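Local coordinates for protein cytosol aminopeptidase (Coxiella burnetii, PDB 3IJ3) that probably removes amino-terminal residues from peptides as a manganese-dependent metalloaminopeptidase of the M17 (leucine aminopeptidase) family, assembled as a hexamer, at residues A[73-78]-A[105-110]; A[91-94]-A[99-102]; A[113-118]-A[128-133]. All blocks are in the same frame, centred on the assembly; numbering follows the deposited sequence. Where two conformers were deposited one is given.

Contact 1: A[73-78]-A[105-110]; sequences GTICSI and SKVLPP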
ATOM      1  N   GLY A  73     -13.934  39.173 -10.184  1.00 18.61           N
ATOM      2  CA  GLY A  73     -14.846  38.506  -9.255  1.00 19.27           C
ATOM      3  C   GLY A  73     -15.329  39.339  -8.088  1.00 19.77           C
ATOM      4  O   GLY A  73     -16.221  38.906  -7.368  1.00 22.57           O
ATOM      5  N   THR A  74     -14.748  40.520  -7.874  1.00 18.95           N
ATOM      6  CA  THR A  74     -15.194  41.384  -6.776  1.00 17.87           C
ATOM      7  C   THR A  74     -16.258  42.290  -7.333  1.00 16.19           C
ATOM      8  O   THR A  74     -16.321  42.506  -8.549  1.00 14.37           O
ATOM      9  CB  THR A  74     -14.039  42.247  -6.148  1.00 17.48           C
ATOM     10  OG1 THR A  74     -13.492  43.163  -7.125  1.00 16.72           O
ATOM     11  CG2 THR A  74     -12.939  41.358  -5.616  1.00 18.19           C
ATOM     12  N   ILE A  75     -17.111  42.813  -6.456  1.00 16.18           N
ATOM     13  CA  ILE A  75     -18.142  43.735  -6.884  1.00 15.18           C
ATOM     14  C   ILE A  75     -18.165  44.985  -6.014  1.00 15.78           C
ATOM     15  O   ILE A  75     -17.592  45.025  -4.915  1.00 15.72           O
ATOM     16  CB  ILE A  75     -19.572  43.097  -6.885  1.00 15.94           C
ATOM     17  CG1 ILE A  75     -19.994  42.670  -5.475  1.00 17.51           C
ATOM     18  CG2 ILE A  75     -19.617  41.899  -7.811  1.00 17.57           C
ATOM     19  CD1 ILE A  75     -21.481  42.340  -5.328  1.00 17.86           C
ATOM     20  N   CYS A  76     -18.782  46.023  -6.553  1.00 15.12           N
ATOM     21  CA  CYS A  76     -19.009  47.253  -5.817  1.00 15.30           C
ATOM     22  C   CYS A  76     -20.476  47.611  -6.017  1.00 15.84           C
ATOM     23  O   CYS A  76     -20.886  47.946  -7.133  1.00 14.61           O
ATOM     24  CB  CYS A  76     -18.099  48.392  -6.286  1.00 15.60           C
ATOM     25  SG  CYS A  76     -18.317  49.921  -5.295  1.00 17.59           S
ATOM     26  N   SER A  77     -21.277  47.461  -4.952  1.00 16.00           N
ATOM     27  CA  SER A  77     -22.688  47.850  -4.963  1.00 17.39           C
ATOM     28  C   SER A  77     -22.742  49.333  -4.622  1.00 17.70           C
ATOM     29  O   SER A  77     -22.306  49.737  -3.536  1.00 20.22           O
ATOM     30  CB  SER A  77     -23.470  47.020  -3.937  1.00 17.29           C
ATOM     31  OG  SER A  77     -23.379  45.647  -4.264  1.00 21.68           O
ATOM     32  N   ILE A  78     -23.235  50.137  -5.551  1.00 17.07           N
ATOM     33  CA  ILE A  78     -23.274  51.596  -5.413  1.00 19.14           C
ATOM     34  C   ILE A  78     -24.659  52.094  -5.036  1.00 19.89           C
ATOM     35  O   ILE A  78     -25.625  51.810  -5.723  1.00 18.45           O
ATOM     36  CB  ILE A  78     -22.871  52.272  -6.727  1.00 18.33           C
ATOM     37  CG1 ILE A  78     -21.453  51.831  -7.133  1.00 18.27           C
ATOM     38  CG2 ILE A  78     -22.962  53.806  -6.615  1.00 20.38           C
ATOM     39  CD1 ILE A  78     -21.069  52.259  -8.507  1.00 15.04           C
ATOM     40  N   SER A 105     -24.615  35.401  -8.688  0.50 13.83           N
ATOM     41  CA  SER A 105     -25.685  34.981  -7.781  0.50 15.50           C
ATOM     42  C   SER A 105     -25.225  34.826  -6.341  0.50 16.32           C
ATOM     43  O   SER A 105     -25.990  35.099  -5.409  0.50 17.18           O
ATOM     44  CB  SER A 105     -26.376  33.711  -8.269  0.50 15.49           C
ATOM     45  OG  SER A 105     -27.220  34.026  -9.347  0.50 16.21           O
ATOM     46  N   LYS A 106     -23.979  34.412  -6.150  1.00 17.22           N
ATOM     47  CA  LYS A 106     -23.444  34.221  -4.788  1.00 19.27           C
ATOM     48  C   LYS A 106     -23.039  35.500  -4.038  1.00 19.08           C
ATOM     49  O   LYS A 106     -22.865  35.472  -2.816  1.00 18.39           O
ATOM     50  CB  LYS A 106     -22.261  33.251  -4.795  1.00 20.51           C
ATOM     51  CG  LYS A 106     -22.639  31.792  -5.018  1.00 24.08           C
ATOM     52  CD  LYS A 106     -21.385  30.922  -4.954  1.00 28.99           C
ATOM     53  CE  LYS A 106     -21.661  29.447  -5.107  1.00 32.88           C
ATOM     54  NZ  LYS A 106     -22.439  28.874  -3.988  1.00 35.73           N
ATOM     55  N   VAL A 107     -22.919  36.615  -4.749  1.00 17.98           N
ATOM     56  CA  VAL A 107     -22.486  37.868  -4.136  1.00 17.33           C
ATOM     57  C   VAL A 107     -23.464  39.028  -4.289  1.00 17.54           C
ATOM     58  O   VAL A 107     -23.402  39.992  -3.515  1.00 17.26           O
ATOM     59  CB  VAL A 107     -21.083  38.289  -4.657  1.00 17.61           C
ATOM     60  CG1 VAL A 107     -20.031  37.226  -4.266  1.00 21.18           C
ATOM     61  CG2 VAL A 107     -21.082  38.529  -6.178  1.00 14.48           C
ATOM     62  N   LEU A 108     -24.374  38.946  -5.252  1.00 17.31           N
ATOM     63  CA  LEU A 108     -25.311  40.047  -5.483  1.00 16.64           C
ATOM     64  C   LEU A 108     -26.326  40.267  -4.396  1.00 17.27           C
ATOM     65  O   LEU A 108     -26.849  39.320  -3.817  1.00 16.23           O
ATOM     66  CB  LEU A 108     -26.086  39.871  -6.784  1.00 15.83           C
ATOM     67  CG  LEU A 108     -25.383  40.226  -8.084  1.00 17.00           C
ATOM     68  CD1 LEU A 108     -26.253  39.818  -9.275  1.00 12.92           C
ATOM     69  CD2 LEU A 108     -25.066  41.719  -8.124  1.00 16.69           C
ATOM     70  N   PRO A 109     -26.613  41.544  -4.108  1.00 18.45           N
ATOM     71  CA  PRO A 109     -27.694  41.798  -3.190  1.00 19.13           C
ATOM     72  C   PRO A 109     -29.009  41.383  -3.875  1.00 20.66           C
ATOM     73  O   PRO A 109     -29.017  41.112  -5.079  1.00 19.19           O
ATOM     74  CB  PRO A 109     -27.678  43.326  -3.026  1.00 18.62           C
ATOM     75  CG  PRO A 109     -26.373  43.798  -3.551  1.00 20.37           C
ATOM     76  CD  PRO A 109     -25.942  42.780  -4.557  1.00 18.99           C
ATOM     77  N   PRO A 110     -30.112  41.334  -3.126  1.00 20.76           N
ATOM     78  CA  PRO A 110     -31.401  41.002  -3.738  1.00 20.75           C
ATOM     79  C   PRO A 110     -31.832  42.019  -4.805  1.00 19.90           C
ATOM     80  O   PRO A 110     -31.498  43.219  -4.701  1.00 18.96           O
ATOM     81  CB  PRO A 110     -32.368  41.077  -2.549  1.00 22.17           C
ATOM     82  CG  PRO A 110     -31.524  40.754  -1.378  1.00 23.26           C
ATOM     83  CD  PRO A 110     -30.224  41.456  -1.664  1.00 22.50           C
TER
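Ile75 meets Val107 through the tip of its longer branch: Ile75 CD1 lies 3.9 Å from Val107 CG2 and reaches over the backbone as well, 3.5 Å from Val107 O. The shorter branch adds a second touch, Ile75 CG2 to Val107 CG2 at 4.0 Å, so one valine methyl is shared by both branches of the isoleucine and the two side chains run past each other in opposite directions. With CG1 set between its backbone N and carbonyl carbon (chi1 63°), Ile75 directs CD1 toward the 105-110 segment. Two residues on, Ser77 OG rests against the pyrrolidine ring of Pro109, 3.6 Å from Pro109 CG, in van der Waals contact. Ile75 and Ser77 project from the same face of strand 75-79, an outermost strand of the six-stranded mixed sheet in the N-terminal domain, and the 105-110 segment, which begins in the short, weakly bonded helix 104-107, runs across that face. Backbone bonds of Gly73, Thr74 and Cys76 tie this edge to strand 85-91, whose Leu85, Val88 and Leu90 flank the contact. Trp62 and Ala65 of a second subunit pack on Ser77 and Pro109.

Contact 2: A[91-94]-A[99-102]; sequences GVSD and WDFG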
ATOM      1  N   GLY A  91     -15.759  43.365 -11.234  1.00 13.63           N
ATOM      2  CA  GLY A  91     -14.392  43.296 -11.745  1.00 14.12           C
ATOM      3  C   GLY A  91     -14.290  42.069 -12.650  1.00 14.57           C
ATOM      4  O   GLY A  91     -14.757  40.999 -12.280  1.00 15.15           O
ATOM      5  N   VAL A  92     -13.722  42.232 -13.840  1.00 15.23           N
ATOM      6  CA  VAL A  92     -13.550  41.113 -14.769  1.00 16.70           C
ATOM      7  C   VAL A  92     -12.065  40.891 -15.146  1.00 18.89           C
ATOM      8  O   VAL A  92     -11.271  41.842 -15.126  1.00 20.40           O
ATOM      9  CB  VAL A  92     -14.423  41.307 -16.042  1.00 15.39           C
ATOM     10  CG1 VAL A  92     -15.920  41.371 -15.653  1.00 14.03           C
ATOM     11  CG2 VAL A  92     -14.027  42.558 -16.803  1.00 15.21           C
ATOM     12  N   SER A  93     -11.704  39.634 -15.408  0.70 20.88           N
ATOM     13  CA  SER A  93     -10.318  39.248 -15.781  0.70 22.81           C
ATOM     14  C   SER A  93      -9.961  39.895 -17.115  0.70 23.37           C
ATOM     15  O   SER A  93      -8.805  40.238 -17.392  0.70 24.08           O
ATOM     16  CB  SER A  93     -10.204  37.733 -15.923  0.70 22.92           C
ATOM     17  OG  SER A  93     -10.719  37.056 -14.794  0.70 25.84           O
ATOM     18  N   ASP A  94     -10.990  40.019 -17.962  0.50 24.23           N
ATOM     19  CA  ASP A  94     -10.911  40.643 -19.293  0.50 25.23           C
ATOM     20  C   ASP A  94     -12.365  40.897 -19.764  0.50 25.04           C
ATOM     21  O   ASP A  94     -13.281  40.255 -19.245  0.50 24.44           O
ATOM     22  CB  ASP A  94     -10.180  39.721 -20.267  0.50 26.19           C
ATOM     23  CG  ASP A  94      -9.890  40.388 -21.598  0.50 27.95           C
ATOM     24  OD1 ASP A  94      -9.834  41.639 -21.648  0.50 32.38           O
ATOM     25  OD2 ASP A  94      -9.703  39.659 -22.587  0.50 30.51           O
ATOM     26  N   TRP A  99     -16.889  34.096 -17.638  1.00 25.15           N
ATOM     27  CA  TRP A  99     -17.129  33.356 -16.394  1.00 24.81           C
ATOM     28  C   TRP A  99     -17.164  34.212 -15.137  1.00 22.52           C
ATOM     29  O   TRP A  99     -17.693  33.756 -14.137  1.00 22.63           O
ATOM     30  CB  TRP A  99     -16.129  32.205 -16.136  1.00 24.97           C
ATOM     31  CG  TRP A  99     -16.377  30.908 -16.840  1.00 28.08           C
ATOM     32  CD1 TRP A  99     -15.537  30.283 -17.719  1.00 29.87           C
ATOM     33  CD2 TRP A  99     -17.529  30.062 -16.716  1.00 28.01           C
ATOM     34  NE1 TRP A  99     -16.088  29.106 -18.148  1.00 30.77           N
ATOM     35  CE2 TRP A  99     -17.314  28.943 -17.557  1.00 30.46           C
ATOM     36  CE3 TRP A  99     -18.730  30.147 -15.994  1.00 28.85           C
ATOM     37  CZ2 TRP A  99     -18.242  27.908 -17.688  1.00 29.14           C
ATOM     38  CZ3 TRP A  99     -19.663  29.109 -16.124  1.00 27.33           C
ATOM     39  CH2 TRP A  99     -19.405  28.003 -16.968  1.00 30.09           C
ATOM     40  N   ASP A 100     -16.607  35.430 -15.137  1.00 21.57           N
ATOM     41  CA  ASP A 100     -16.701  36.243 -13.907  1.00 20.14           C
ATOM     42  C   ASP A 100     -18.175  36.485 -13.567  1.00 17.69           C
ATOM     43  O   ASP A 100     -18.553  36.581 -12.378  1.00 16.91           O
ATOM     44  CB  ASP A 100     -15.971  37.580 -14.035  1.00 21.24           C
ATOM     45  CG  ASP A 100     -14.457  37.423 -14.194  1.00 23.76           C
ATOM     46  OD1 ASP A 100     -13.843  36.746 -13.339  1.00 26.75           O
ATOM     47  OD2 ASP A 100     -13.889  38.018 -15.138  1.00 20.91           O
ATOM     48  N   PHE A 101     -19.013  36.581 -14.612  1.00 14.57           N
ATOM     49  CA  PHE A 101     -20.459  36.761 -14.423  1.00 14.22           C
ATOM     50  C   PHE A 101     -21.088  35.556 -13.725  1.00 13.93           C
ATOM     51  O   PHE A 101     -22.117  35.670 -13.075  1.00 11.94           O
ATOM     52  CB  PHE A 101     -21.174  37.047 -15.750  1.00 14.22           C
ATOM     53  CG  PHE A 101     -20.865  38.398 -16.314  1.00 13.72           C
ATOM     54  CD1 PHE A 101     -21.692  39.486 -16.025  1.00 14.79           C
ATOM     55  CD2 PHE A 101     -19.747  38.598 -17.102  1.00 16.27           C
ATOM     56  CE1 PHE A 101     -21.400  40.727 -16.508  1.00 15.77           C
ATOM     57  CE2 PHE A 101     -19.450  39.851 -17.591  1.00 17.17           C
ATOM     58  CZ  PHE A 101     -20.282  40.915 -17.302  1.00 14.78           C
ATOM     59  N   GLY A 102     -20.461  34.390 -13.853  1.00 14.39           N
ATOM     60  CA  GLY A 102     -20.973  33.193 -13.180  1.00 14.58           C
ATOM     61  C   GLY A 102     -21.001  33.303 -11.665  1.00 14.77           C
ATOM     62  O   GLY A 102     -21.791  32.629 -10.995  1.00 15.77           O
TER
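Asp100 reaches across to the 91-94 segment with its whole side chain. Its CB starts near the end of strand 85-91, 4.0 Å from Gly91 O, and lies beside Val92 CG1. The torsion at CB (chi1 -65°) puts CG beside the aspartate's own backbone N and directs the carboxylate toward Ser93. There Asp100 OD2 accepts the backbone N-H of Ser93 at 2.7 Å; the bond is nearly straight (165°) and arrives on the syn side of the oxygen, 30° out of the carboxylate plane. The same oxygen sits 3.1 Å from Val92 CA. The Ser93 hydroxyl faces the two carboxylate oxygens from in front, with Ser93 OG 3.3 Å from Asp100 OD2 and 3.5 Å from Asp100 OD1, at best weak bonds, and doubtful because Ser93 was modelled in two conformers. Beside the polar pair, Val92 CG1 meets the Phe101 ring obliquely, 4.3 Å from Phe101 CE2, and Pro42 of strand 38-43 touches both residues. The contact thus closes the short loop that follows strand 85-91 in the N-terminal domain, with Ala72 packed on Ser93 and Asp100. Residues 99-102 form a single turn, closed by the Gly102 N to Trp99 O bond. A buried carboxylate here accepts one short, nearly straight backbone bond at OD2, which would be expected to stabilise its ionised form and restrain the chain at Ser93.

Contact 3: A[113-118]-A[128-133]; sequences FQLNRD and RALLAF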
ATOM      1  N   PHE A 113     -31.886  42.658 -11.933  1.00 12.10           N
ATOM      2  CA  PHE A 113     -30.715  43.280 -12.564  1.00 11.22           C
ATOM      3  C   PHE A 113     -30.741  43.176 -14.072  1.00 11.73           C
ATOM      4  O   PHE A 113     -31.528  42.428 -14.646  1.00 11.20           O
ATOM      5  CB  PHE A 113     -29.424  42.630 -12.018  1.00 12.14           C
ATOM      6  CG  PHE A 113     -29.245  42.765 -10.513  1.00 10.52           C
ATOM      7  CD1 PHE A 113     -28.477  43.804  -9.984  1.00 12.13           C
ATOM      8  CD2 PHE A 113     -29.845  41.872  -9.630  1.00 12.59           C
ATOM      9  CE1 PHE A 113     -28.309  43.948  -8.599  1.00 12.37           C
ATOM     10  CE2 PHE A 113     -29.692  42.005  -8.247  1.00 15.07           C
ATOM     11  CZ  PHE A 113     -28.918  43.058  -7.724  1.00 13.49           C
ATOM     12  N   GLN A 114     -29.862  43.916 -14.728  0.50 11.84           N
ATOM     13  CA  GLN A 114     -29.765  43.843 -16.169  0.50 12.09           C
ATOM     14  C   GLN A 114     -28.341  44.112 -16.572  0.50 13.02           C
ATOM     15  O   GLN A 114     -27.608  44.814 -15.869  0.50 13.35           O
ATOM     16  CB  GLN A 114     -30.660  44.901 -16.832  0.50 12.79           C
ATOM     17  CG  GLN A 114     -30.139  46.307 -16.607  0.50 11.30           C
ATOM     18  CD  GLN A 114     -31.017  47.392 -17.184  0.50 15.54           C
ATOM     19  OE1 GLN A 114     -32.140  47.144 -17.626  0.50 16.37           O
ATOM     20  NE2 GLN A 114     -30.515  48.620 -17.154  0.50 19.58           N
ATOM     21  N   LEU A 115     -27.947  43.534 -17.701  1.00 13.38           N
ATOM     22  CA  LEU A 115     -26.637  43.771 -18.303  1.00 14.00           C
ATOM     23  C   LEU A 115     -26.886  44.787 -19.406  1.00 15.86           C
ATOM     24  O   LEU A 115     -28.041  44.986 -19.814  1.00 17.01           O
ATOM     25  CB  LEU A 115     -26.072  42.504 -18.938  1.00 14.99           C
ATOM     26  CG  LEU A 115     -25.859  41.329 -17.985  1.00 14.34           C
ATOM     27  CD1 LEU A 115     -25.044  40.246 -18.734  1.00 12.11           C
ATOM     28  CD2 LEU A 115     -25.147  41.783 -16.732  1.00 15.09           C
ATOM     29  N   ASN A 116     -25.823  45.426 -19.894  1.00 16.03           N
ATOM     30  CA  ASN A 116     -25.915  46.389 -21.008  1.00 17.49           C
ATOM     31  C   ASN A 116     -25.111  45.855 -22.189  1.00 17.31           C
ATOM     32  O   ASN A 116     -23.916  45.613 -22.080  1.00 16.29           O
ATOM     33  CB  ASN A 116     -25.395  47.771 -20.579  1.00 17.57           C
ATOM     34  CG  ASN A 116     -25.447  48.814 -21.699  1.00 23.30           C
ATOM     35  OD1 ASN A 116     -25.752  48.509 -22.854  1.00 26.40           O
ATOM     36  ND2 ASN A 116     -25.149  50.064 -21.345  1.00 28.38           N
ATOM     37  N   ARG A 117     -25.791  45.665 -23.317  1.00 18.79           N
ATOM     38  CA  ARG A 117     -25.178  45.164 -24.560  1.00 20.54           C
ATOM     39  C   ARG A 117     -23.951  45.972 -24.962  1.00 20.13           C
ATOM     40  O   ARG A 117     -22.966  45.417 -25.447  1.00 19.51           O
ATOM     41  CB  ARG A 117     -26.253  45.168 -25.664  1.00 21.80           C
ATOM     42  CG  ARG A 117     -25.846  44.884 -27.110  1.00 27.88           C
ATOM     43  CD  ARG A 117     -25.127  43.563 -27.324  1.00 36.32           C
ATOM     44  NE  ARG A 117     -23.671  43.699 -27.282  1.00 41.84           N
ATOM     45  CZ  ARG A 117     -22.903  43.976 -28.338  1.00 45.40           C
ATOM     46  NH1 ARG A 117     -21.594  44.084 -28.183  1.00 48.63           N
ATOM     47  NH2 ARG A 117     -23.425  44.149 -29.551  1.00 47.56           N
ATOM     48  N   ASP A 118     -24.005  47.282 -24.727  1.00 19.99           N
ATOM     49  CA  ASP A 118     -22.900  48.171 -25.068  1.00 21.08           C
ATOM     50  C   ASP A 118     -21.616  47.904 -24.294  1.00 20.91           C
ATOM     51  O   ASP A 118     -20.568  48.386 -24.691  1.00 21.80           O
ATOM     52  CB  ASP A 118     -23.311  49.637 -24.877  1.00 22.33           C
ATOM     53  CG  ASP A 118     -24.346  50.088 -25.885  1.00 25.62           C
ATOM     54  OD1 ASP A 118     -24.660  49.315 -26.818  1.00 30.59           O
ATOM     55  OD2 ASP A 118     -24.831  51.225 -25.748  1.00 33.33           O
ATOM     56  N   ARG A 128     -22.915  34.947 -23.612  1.00 14.75           N
ATOM     57  CA  ARG A 128     -22.150  34.110 -22.666  1.00 14.59           C
ATOM     58  C   ARG A 128     -22.265  34.620 -21.223  1.00 13.55           C
ATOM     59  O   ARG A 128     -22.320  33.829 -20.286  1.00 12.98           O
ATOM     60  CB  ARG A 128     -20.685  34.072 -23.024  1.00 16.04           C
ATOM     61  CG  ARG A 128     -20.392  33.345 -24.262  1.00 20.10           C
ATOM     62  CD  ARG A 128     -18.903  33.333 -24.506  1.00 23.73           C
ATOM     63  NE  ARG A 128     -18.608  32.804 -25.823  1.00 23.18           N
ATOM     64  CZ  ARG A 128     -17.389  32.681 -26.315  1.00 20.86           C
ATOM     65  NH1 ARG A 128     -16.320  33.033 -25.594  1.00 19.18           N
ATOM     66  NH2 ARG A 128     -17.251  32.195 -27.527  1.00 25.75           N
ATOM     67  N   ALA A 129     -22.254  35.935 -21.045  1.00 11.57           N
ATOM     68  CA  ALA A 129     -22.405  36.521 -19.728  1.00 11.13           C
ATOM     69  C   ALA A 129     -23.804  36.202 -19.180  1.00 11.49           C
ATOM     70  O   ALA A 129     -23.950  35.851 -18.017  1.00  9.93           O
ATOM     71  CB  ALA A 129     -22.161  38.045 -19.776  1.00 11.29           C
ATOM     72  N   LEU A 130     -24.836  36.349 -20.012  1.00 11.44           N
ATOM     73  CA  LEU A 130     -26.191  36.021 -19.584  1.00 12.57           C
ATOM     74  C   LEU A 130     -26.290  34.552 -19.132  1.00 11.61           C
ATOM     75  O   LEU A 130     -26.893  34.229 -18.102  1.00 12.46           O
ATOM     76  CB  LEU A 130     -27.190  36.282 -20.726  1.00 11.76           C
ATOM     77  CG  LEU A 130     -27.403  37.737 -21.151  1.00 13.27           C
ATOM     78  CD1 LEU A 130     -28.097  37.813 -22.526  1.00 16.79           C
ATOM     79  CD2 LEU A 130     -28.183  38.511 -20.104  1.00 12.88           C
ATOM     80  N   LEU A 131     -25.718  33.661 -19.919  1.00 12.62           N
ATOM     81  CA  LEU A 131     -25.721  32.228 -19.591  1.00 11.94           C
ATOM     82  C   LEU A 131     -24.914  31.926 -18.308  1.00 12.03           C
ATOM     83  O   LEU A 131     -25.405  31.223 -17.416  1.00 12.21           O
ATOM     84  CB  LEU A 131     -25.175  31.416 -20.772  1.00 12.62           C
ATOM     85  CG  LEU A 131     -25.069  29.909 -20.556  1.00 12.50           C
ATOM     86  CD1 LEU A 131     -26.452  29.310 -20.283  1.00 13.31           C
ATOM     87  CD2 LEU A 131     -24.392  29.268 -21.775  1.00 14.47           C
ATOM     88  N   ALA A 132     -23.722  32.512 -18.189  1.00 11.37           N
ATOM     89  CA  ALA A 132     -22.867  32.308 -17.003  1.00 10.45           C
ATOM     90  C   ALA A 132     -23.611  32.682 -15.746  1.00 11.52           C
ATOM     91  O   ALA A 132     -23.505  31.982 -14.737  1.00 10.84           O
ATOM     92  CB  ALA A 132     -21.558  33.109 -17.117  1.00 10.38           C
ATOM     93  N   PHE A 133     -24.364  33.786 -15.785  1.00 10.88           N
ATOM     94  CA  PHE A 133     -25.164  34.162 -14.623  1.00 11.04           C
ATOM     95  C   PHE A 133     -26.082  33.012 -14.194  1.00 12.27           C
ATOM     96  O   PHE A 133     -26.158  32.658 -12.995  1.00 12.67           O
ATOM     97  CB  PHE A 133     -26.017  35.403 -14.907  1.00 10.56           C
ATOM     98  CG  PHE A 133     -26.900  35.780 -13.751  1.00 10.85           C
ATOM     99  CD1 PHE A 133     -26.401  36.564 -12.723  1.00 17.80           C
ATOM    100  CD2 PHE A 133     -28.190  35.308 -13.658  1.00 14.29           C
ATOM    101  CE1 PHE A 133     -27.196  36.879 -11.635  1.00 17.25           C
ATOM    102  CE2 PHE A 133     -28.981  35.627 -12.570  1.00 14.61           C
ATOM    103  CZ  PHE A 133     -28.479  36.405 -11.568  1.00 16.24           C
TER
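Leu115 sets a single methyl, CD1, against helix 123-135, where it meets Leu130 and Ala129; these three residues carry nearly all of the buried surface. The contact belongs to a beta-alpha-beta unit of the N-terminal domain, in which strand 111-114, helix 123-135 and strand 151-154 follow one another, and the helix packs against the sheet containing both strands. The side chain of Leu115 leaves its CA pointing at the helix. CG stands beside the backbone N, anti to the carbonyl carbon (chi1 -60°), and from there CD1 continues to the helix surface. Leu115 CD1 settles between two neighbouring residues of one helical turn, 3.8 Å from Ala129 CB and 3.8 Å from Leu130 CD2. Ala129 offers only its CB here. Leu130 does not point straight at the 113-118 segment, and its CD2 is the methyl that meets Leu115, the two leucines running past each other in opposite directions. No hydrogen bond crosses the interface, so the fit is purely apolar. Further groups surround the trio: Phe101 packs on Ala129, Leu153 of strand 151-154 and His159 on Leu130, and Ile40 of strand 38-43 on Leu115. The helix is in regular form here, with Phe133 N bonded to Ala129 O. Past Leu115 the chain turns away from the helix through Asn116 and enters a 3-10 segment at Arg117, whose guanidinium group forms a salt bridge with Asp123. An Asx turn lies at this point: Asn116 OD1 accepts Asp118 N at 2.8 Å, the donor sitting above the carbonyl plane, 54° out of it.

All three contacts lie in the N-terminal domain, on the same side of the chain's centre, with centres about 11 to 14 Å apart. Along the sequence, contact 2 falls within the span bracketed by contact 1, and contact 3 follows both. Contacts 1 and 2 join through Gly73, Thr74 and Gly91, where strands 75-79 and 85-91 pair. Phe101 connects contact 2 to contact 3 by packing on Ala129 and Leu115, while Leu108 connects contact 1 to contact 3 through Phe113 and Phe133. Together they join the loop after strand 85-91, helix 104-107 and helix 123-135 to one six-stranded mixed sheet, whose 75-79 edge approaches a second subunit.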